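Aminoglycoside phosphotransferase (Mycobacterium smegmatis, PDB 6EF6) phosphorylates (S)-1-amino-2-propanol, as the kinase associated with the aminoacetone utilization microcompartment. Local coordinates at residues L58-G62 with E63-I67; H79-E82 with S83-D86. All blocks are in the same frame, centred on the assembly; numbering follows the deposited sequence.

Contact 1: L58-G62 with E63-I67; sequences LVEDG and EHQSI. With BEZ (benzoic acid), chain B.
Residues Leu-58 to Asp-61 pair antiparallel with His-64 to Ile-67, the short strand axes 4.6 Å apart and 159° between their directions. Val-59 and Ser-66 form a hydrogen-bonded pair, Val-59 N to Ser-66 O at 2.7 Å and Ser-66 N returning to Val-59 O; Asp-61 and His-64 form the next. Between these pairs the CA of Gln-65 approaches Val-59 O at 3.2 Å, a CA-H...O contact. A type II' turn closes the hairpin, with Gly-62 at positive phi. The two strands are the second and third of the five-stranded antiparallel sheet in the kinase-like N-terminal lobe. On one face Glu-60 and Gln-65 run side by side in the same direction, carboxylate and amide planes 36° apart, joined by a weak bond of 3.4 Å from Gln-65 NE2 to Glu-60 OE1; the same NE2 also binds Glu-136. Beside them, Leu-58, its CG anti to the backbone N (chi1 172°), brings CD1 to 3.5 Å from Ser-66 O. On the other face Ser-66 OG lies 3.7 Å from Val-59 CB and is gripped twice, by His-64 NE2 at 3.2 Å and by His-128. Back on the face of Leu-58 and Gln-65, Ile-67 sets CD1 3.5 Å from C4 of the benzoic acid ring.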
loop_
_atom_site.group_PDB
_atom_site.type_symbol
_atom_site.label_atom_id
_atom_site.label_comp_id
_atom_site.label_asym_id
_atom_site.label_seq_id
_atom_site.Cartn_x
_atom_site.Cartn_y
_atom_site.Cartn_z
ATOM N N LEU A 58 -14.890 -7.484 -10.060
ATOM C CA LEU A 58 -14.735 -8.695 -10.853
ATOM C C LEU A 58 -15.715 -8.625 -12.007
ATOM O O LEU A 58 -16.925 -8.505 -11.786
ATOM C CB LEU A 58 -15.022 -9.919 -9.992
ATOM C CG LEU A 58 -15.078 -11.246 -10.766
ATOM C CD1 LEU A 58 -13.721 -11.500 -11.442
ATOM C CD2 LEU A 58 -15.444 -12.400 -9.842
ATOM N N VAL A 59 -15.201 -8.697 -13.232
ATOM C CA VAL A 59 -16.017 -8.643 -14.445
ATOM C C VAL A 59 -16.197 -10.064 -14.955
ATOM O O VAL A 59 -15.208 -10.763 -15.212
ATOM C CB VAL A 59 -15.319 -7.800 -15.530
ATOM C CG1 VAL A 59 -16.170 -7.748 -16.810
ATOM C CG2 VAL A 59 -15.010 -6.405 -15.042
ATOM N N GLU A 60 -17.443 -10.488 -15.159
ATOM C CA GLU A 60 -17.721 -11.853 -15.598
ATOM C C GLU A 60 -18.614 -11.821 -16.826
ATOM O O GLU A 60 -19.706 -11.252 -16.786
ATOM C CB GLU A 60 -18.362 -12.679 -14.483
ATOM C CG GLU A 60 -17.457 -12.772 -13.264
ATOM C CD GLU A 60 -18.039 -13.600 -12.133
ATOM O OE1 GLU A 60 -17.629 -14.773 -11.998
ATOM O OE2 GLU A 60 -18.895 -13.082 -11.381
ATOM N N ASP A 61 -18.138 -12.428 -17.908
ATOM C CA ASP A 61 -18.825 -12.424 -19.199
ATOM C C ASP A 61 -18.771 -13.869 -19.678
ATOM O O ASP A 61 -17.803 -14.281 -20.320
ATOM C CB ASP A 61 -18.097 -11.460 -20.133
ATOM C CG ASP A 61 -18.657 -11.460 -21.547
ATOM O OD1 ASP A 61 -19.719 -12.071 -21.772
ATOM O OD2 ASP A 61 -18.010 -10.851 -22.432
ATOM N N GLY A 62 -19.801 -14.644 -19.346
ATOM C CA GLY A 62 -19.753 -16.074 -19.576
ATOM C C GLY A 62 -18.555 -16.684 -18.877
ATOM O O GLY A 62 -18.459 -16.632 -17.649
ATOM N N GLU A 63 -17.611 -17.227 -19.651
ATOM C CA GLU A 63 -16.408 -17.819 -19.075
ATOM C C GLU A 63 -15.370 -16.772 -18.702
ATOM O O GLU A 63 -14.559 -17.003 -17.799
ATOM C CB GLU A 63 -15.772 -18.793 -20.070
ATOM C CG GLU A 63 -16.588 -20.065 -20.323
ATOM C CD GLU A 63 -15.925 -21.014 -21.330
ATOM O OE1 GLU A 63 -14.925 -20.621 -21.965
ATOM O OE2 GLU A 63 -16.397 -22.159 -21.481
ATOM N N HIS A 64 -15.364 -15.630 -19.383
ATOM C CA HIS A 64 -14.304 -14.648 -19.198
ATOM C C HIS A 64 -14.406 -13.989 -17.825
ATOM O O HIS A 64 -15.495 -13.598 -17.395
ATOM C CB HIS A 64 -14.412 -13.589 -20.291
ATOM C CG HIS A 64 -13.445 -12.462 -20.141
ATOM N ND1 HIS A 64 -12.095 -12.602 -20.382
ATOM C CD2 HIS A 64 -13.630 -11.176 -19.761
ATOM C CE1 HIS A 64 -11.491 -11.448 -20.162
ATOM N NE2 HIS A 64 -12.400 -10.565 -19.789
ATOM N N GLN A 65 -13.275 -13.893 -17.128
ATOM C CA GLN A 65 -13.149 -13.111 -15.905
ATOM C C GLN A 65 -12.044 -12.085 -16.085
ATOM O O GLN A 65 -11.033 -12.371 -16.728
ATOM C CB GLN A 65 -12.775 -13.990 -14.715
ATOM C CG GLN A 65 -13.893 -14.893 -14.234
ATOM C CD GLN A 65 -13.485 -15.694 -13.009
ATOM O OE1 GLN A 65 -12.399 -16.260 -12.966
ATOM N NE2 GLN A 65 -14.349 -15.738 -12.012
ATOM N N SER A 66 -12.252 -10.890 -15.533
ATOM C CA SER A 66 -11.215 -9.864 -15.480
ATOM C C SER A 66 -11.546 -8.891 -14.354
ATOM O O SER A 66 -12.537 -9.056 -13.649
ATOM C CB SER A 66 -11.019 -9.185 -16.846
ATOM O OG SER A 66 -12.224 -8.605 -17.328
ATOM N N ILE A 67 -10.663 -7.917 -14.144
ATOM C CA ILE A 67 -10.761 -7.003 -13.013
ATOM C C ILE A 67 -10.749 -5.559 -13.492
ATOM O O ILE A 67 -9.845 -5.142 -14.233
ATOM C CB ILE A 67 -9.644 -7.256 -11.987
ATOM C CG1 ILE A 67 -9.874 -8.637 -11.357
ATOM C CG2 ILE A 67 -9.657 -6.168 -10.944
ATOM C CD1 ILE A 67 -8.704 -9.144 -10.569
HETATM C C BEZ B . -5.603 -2.950 -8.086
HETATM O O1 BEZ B . -4.590 -2.387 -8.500
HETATM O O2 BEZ B . -6.409 -2.316 -7.346
HETATM C C1 BEZ B . -5.836 -4.370 -8.475
HETATM C C2 BEZ B . -6.698 -5.165 -7.743
HETATM C C3 BEZ B . -6.902 -6.486 -8.125
HETATM C C4 BEZ B . -6.232 -7.003 -9.225
HETATM C C5 BEZ B . -5.368 -6.197 -9.960
HETATM C C6 BEZ B . -5.167 -4.889 -9.574
#

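Contact 2: H79-E82 with S83-D86; sequences HEIE and SELD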
loop_
_atom_site.group_PDB
_atom_site.type_symbol
_atom_site.label_atom_id
_atom_site.label_comp_id
_atom_site.label_asym_id
_atom_site.label_seq_id
_atom_site.Cartn_x
_atom_site.Cartn_y
_atom_site.Cartn_z
ATOM N N HIS A 79 -1.137 10.690 -16.037
ATOM C CA HIS A 79 0.266 10.364 -16.275
ATOM C C HIS A 79 0.881 9.633 -15.095
ATOM O O HIS A 79 1.763 8.788 -15.278
ATOM C CB HIS A 79 1.050 11.635 -16.624
ATOM C CG HIS A 79 1.417 12.476 -15.436
ATOM N ND1 HIS A 79 0.603 13.479 -14.951
ATOM C CD2 HIS A 79 2.515 12.468 -14.644
ATOM C CE1 HIS A 79 1.182 14.046 -13.909
ATOM N NE2 HIS A 79 2.343 13.451 -13.701
ATOM N N GLU A 80 0.417 9.930 -13.872
ATOM C CA GLU A 80 0.887 9.213 -12.690
ATOM C C GLU A 80 0.455 7.760 -12.734
ATOM O O GLU A 80 1.236 6.867 -12.422
ATOM C CB GLU A 80 0.308 9.852 -11.437
ATOM C CG GLU A 80 0.739 11.256 -11.112
ATOM C CD GLU A 80 -0.061 11.785 -9.920
ATOM O OE1 GLU A 80 -1.095 12.437 -10.153
ATOM O OE2 GLU A 80 0.306 11.490 -8.750
ATOM N N ILE A 81 -0.795 7.504 -13.132
ATOM C CA ILE A 81 -1.268 6.130 -13.267
ATOM C C ILE A 81 -0.469 5.410 -14.343
ATOM O O ILE A 81 -0.032 4.271 -14.153
ATOM C CB ILE A 81 -2.788 6.100 -13.536
ATOM C CG1 ILE A 81 -3.582 6.810 -12.410
ATOM C CG2 ILE A 81 -3.255 4.654 -13.699
ATOM C CD1 ILE A 81 -5.105 6.987 -12.667
ATOM N N GLU A 82 -0.212 6.090 -15.463
ATOM C CA GLU A 82 0.621 5.501 -16.510
ATOM C C GLU A 82 1.998 5.104 -15.985
ATOM O O GLU A 82 2.524 4.062 -16.374
ATOM C CB GLU A 82 0.762 6.450 -17.685
ATOM C CG GLU A 82 -0.547 6.635 -18.442
ATOM C CD GLU A 82 -0.470 7.750 -19.462
ATOM O OE1 GLU A 82 0.550 8.473 -19.488
ATOM O OE2 GLU A 82 -1.437 7.905 -20.233
ATOM N N SER A 83 2.587 5.903 -15.085
ATOM C CA SER A 83 3.867 5.554 -14.485
ATOM C C SER A 83 3.782 4.285 -13.636
ATOM O O SER A 83 4.708 3.464 -13.650
ATOM C CB SER A 83 4.413 6.743 -13.699
ATOM O OG SER A 83 4.816 7.775 -14.599
ATOM N N GLU A 84 2.702 4.110 -12.855
ATOM C CA GLU A 84 2.500 2.855 -12.135
ATOM C C GLU A 84 2.510 1.711 -13.128
ATOM O O GLU A 84 3.159 0.688 -12.908
ATOM C CB GLU A 84 1.148 2.881 -11.408
ATOM C CG GLU A 84 0.762 1.519 -10.773
ATOM C CD GLU A 84 -0.752 1.322 -10.573
ATOM O OE1 GLU A 84 -1.532 2.259 -10.844
ATOM O OE2 GLU A 84 -1.141 0.213 -10.140
ATOM N N LEU A 85 1.733 1.852 -14.207
ATOM C CA LEU A 85 1.615 0.787 -15.202
ATOM C C LEU A 85 2.952 0.503 -15.886
ATOM O O LEU A 85 3.231 -0.644 -16.219
ATOM C CB LEU A 85 0.494 1.094 -16.216
ATOM C CG LEU A 85 -0.906 1.353 -15.588
ATOM C CD1 LEU A 85 -1.933 1.516 -16.683
ATOM C CD2 LEU A 85 -1.337 0.300 -14.581
ATOM N N ASP A 86 3.799 1.515 -16.067
ATOM C CA ASP A 86 5.144 1.269 -16.603
ATOM C C ASP A 86 5.982 0.426 -15.647
ATOM O O ASP A 86 6.740 -0.452 -16.080
ATOM C CB ASP A 86 5.846 2.599 -16.850
ATOM C CG ASP A 86 5.315 3.345 -18.094
ATOM O OD1 ASP A 86 4.670 2.691 -18.954
ATOM O OD2 ASP A 86 5.539 4.568 -18.158
#
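His-79 to Glu-82 and Ser-83 to Asp-86 form consecutive turns of one helix, with i-to-i+4 backbone bonds from Ser-83 N to His-79 O, Glu-84 N to Glu-80 O, Leu-85 N to Ile-81 O (3.0 Å) and Asp-86 N to Glu-82 O (2.9 Å). The Leu-85 bond is the straightest, 165° at the hydrogen. The helix, 78-94, follows strand 64-70 in the chain and packs on strand 124-130, consistent with the C helix of a protein-kinase-like N-terminal lobe. Its sheet-facing side carries Ile-81 and Leu-85, which both touch Val-127; between themselves they meet only loosely, CG2 of Ile-81 to CG of Leu-85 at 4.5 Å. Leu-85 CG also lies over the carbonyl oxygen of Ile-81, at 3.4 Å. Glu-84 has CG anti to its backbone nitrogen (chi1 172°) and an extended chain beyond, which carries OE1 across Ile-81, 4.1 Å from CG2. That OE1 makes a salt bridge with Arg-69, which in turn binds the benzoic acid, so Glu-84 acts as a second-shell partner of the pocket. Arg-69 on strand 64-70 and Glu-84 probably correspond in position to the lysine-glutamate pair that joins the third strand to the C helix in protein kinases. Ser-83, also buried, turns its hydroxyl to the Gly-171 loop, where Gly-171 N bonds to OG; the approach of OG to His-79 O, 3.3 Å, is weak. Glu-80 CG packs over one face of the His-79 ring, 3.7 Å above its plane and offset toward the rim. One turn on from Glu-82, Asp-86 has CG beside its backbone nitrogen (chi1 -74°) and gives OD1 to a salt bridge with Arg-110, while its carboxylate carbon CG stands 3.4 Å from Glu-82 O.

Overall arrangement
Both contacts are local and successive, the hairpin of contact 1 closing before the helix turns of contact 2 open; their centres lie 24 Å apart and their nearest atoms about 10 Å, without touching. Both are partly buried. Contact 1 sits farther out, about 25 Å from the chain centre against about 16 Å, and runs from an exposed turn to the buried Leu-58, Val-59, Ser-66 and Ile-67; in contact 2 four of eight touching residues are buried. A weak amide-carboxylate bond near the turn contrasts with the salt bridges of Glu-84 and Asp-86. Strand 64-70 reaches the pocket from contact 1 and supplies Arg-69 to contact 2; strand 124-130 neighbours both.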